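Local coordinates for DUF5618 domain-containing protein (Dyadobacter fermentans, PDB 3MFN), which is of unknown function but folds as a mainly helical DUF5618 domain that pairs with a second copy of itself, at residues V114-Y117 with E118-L122. Sequence-based numbering, arbitrary orientation.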
# COMPACT_ATOMS: atom_id res chain seq x y z
N VAL A 114 11.35 1.23 1.20
CA VAL A 114 10.58 -0.04 1.33
C VAL A 114 9.09 0.23 1.01
O VAL A 114 8.39 -0.59 0.33
CB VAL A 114 10.77 -0.70 2.74
CG1 VAL A 114 9.83 -1.97 2.91
CG2 VAL A 114 12.24 -1.14 2.92
N SER A 115 8.62 1.38 1.46
CA SER A 115 7.28 1.81 1.22
C SER A 115 7.08 2.08 -0.27
O SER A 115 6.08 1.63 -0.83
CB SER A 115 6.97 3.05 2.07
OG SER A 115 5.59 3.26 2.16
N VAL A 116 8.02 2.78 -0.92
CA VAL A 116 8.00 2.86 -2.39
C VAL A 116 7.89 1.51 -3.09
O VAL A 116 7.05 1.32 -4.00
CB VAL A 116 9.22 3.59 -2.87
CG1 VAL A 116 9.37 3.47 -4.38
CG2 VAL A 116 9.18 5.03 -2.44
N TYR A 117 8.73 0.56 -2.67
CA TYR A 117 8.70 -0.80 -3.17
C TYR A 117 7.34 -1.44 -2.97
O TYR A 117 6.75 -1.95 -3.94
CB TYR A 117 9.81 -1.60 -2.54
CG TYR A 117 9.74 -3.10 -2.77
CD1 TYR A 117 10.22 -3.69 -3.93
CD2 TYR A 117 9.26 -3.92 -1.79
CE1 TYR A 117 10.15 -5.07 -4.09
CE2 TYR A 117 9.18 -5.26 -1.95
CZ TYR A 117 9.63 -5.83 -3.07
OH TYR A 117 9.50 -7.17 -3.14
N GLU A 118 6.79 -1.30 -1.77
CA GLU A 118 5.47 -1.86 -1.48
C GLU A 118 4.40 -1.24 -2.36
O GLU A 118 3.63 -1.96 -2.98
CB GLU A 118 5.07 -1.69 -0.02
CG GLU A 118 5.96 -2.49 0.95
CD GLU A 118 5.74 -3.95 0.88
OE1 GLU A 118 4.62 -4.41 0.61
OE2 GLU A 118 6.69 -4.67 1.19
N GLN A 119 4.37 0.08 -2.40
CA GLN A 119 3.28 0.78 -3.03
C GLN A 119 3.37 0.84 -4.53
O GLN A 119 2.33 0.75 -5.22
CB GLN A 119 3.14 2.20 -2.47
CG GLN A 119 2.73 2.32 -0.94
CD GLN A 119 1.60 1.43 -0.56
OE1 GLN A 119 0.68 1.25 -1.34
NE2 GLN A 119 1.70 0.78 0.62
N LEU A 120 4.57 1.10 -5.05
CA LEU A 120 4.70 1.29 -6.50
C LEU A 120 5.03 0.00 -7.21
O LEU A 120 4.47 -0.28 -8.28
CB LEU A 120 5.72 2.35 -6.83
CG LEU A 120 5.47 3.86 -6.75
CD1 LEU A 120 4.45 4.36 -5.73
CD2 LEU A 120 6.80 4.64 -6.64
N HIS A 121 5.93 -0.80 -6.65
CA HIS A 121 6.31 -2.03 -7.29
C HIS A 121 5.30 -3.17 -7.04
O HIS A 121 4.92 -3.88 -7.97
CB HIS A 121 7.72 -2.48 -6.86
CG HIS A 121 8.12 -3.79 -7.44
ND1 HIS A 121 8.37 -3.96 -8.81
CD2 HIS A 121 8.25 -5.03 -6.88
CE1 HIS A 121 8.66 -5.24 -9.04
NE2 HIS A 121 8.56 -5.92 -7.89
N LEU A 122 4.86 -3.39 -5.80
CA LEU A 122 3.95 -4.53 -5.53
C LEU A 122 2.49 -4.18 -5.76
O LEU A 122 1.83 -4.83 -6.61
CB LEU A 122 4.15 -5.09 -4.13
CG LEU A 122 5.56 -5.68 -3.86
CD1 LEU A 122 5.80 -6.08 -2.31
CD2 LEU A 122 5.95 -6.90 -4.84
O HOH W 1 3.75 1.01 2.52
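The carbonyls of Val114, Ser115 and Val116 accept the amides of Glu118, Gln119 and Leu120, four residues on; Gln119 N meets Ser115 O at 2.8 Å, N-H...O angle 162°. The next carbonyl breaks the pattern. Tyr117 O takes Leu122 N at 3.0 Å, nearly in line with its C=O bond, and keeps only a weak bond from His121 N, so residues 118-122 swell into a wider pi-type turn within helix 107-126. Tyr117 swings its ring along the helix towards this turn, CG lying anti to the backbone N (chi1 168°). Leu122 sets its CG over one face, off toward the rim, and its CD1 touches Tyr117 CE2 at 3.5 Å. His121 extends beside the tyrosine, pointing the same way, and its CD2 comes within 3.4 Å of Tyr117 CE1; the two planes are 21° apart but slid so far that the rings barely overlap. An alanine at Tyr117 is likely to cost Leu122 the ring it rests on and let the His121 imidazole turn more readily. The helix packs between helices 63-85 and 132-153: Tyr74 meets both Tyr117 and His121, while Leu120 reaches Ala73 and Phe139. On that flank Val116 CG1 touches Leu120 CD2 at 3.6 Å. The polar ends of Ser115 and Gln119 reach the second subunit. A water joins them, donating to Ser115 OG at 2.9 Å and accepting from Gln119 NE2 at 2.8 Å; Ser115 OG also bonds Asp131 of the second subunit, and Gln119 OE1 bonds the amide of that subunit's Gln119. Glu118 CG, set beside its own backbone N, lies 3.1 Å from Val114 O, and the chain then bends at chi2, its carboxylate turned steeply to the Tyr117 ring and close to like-charged Asp127 of the second subunit.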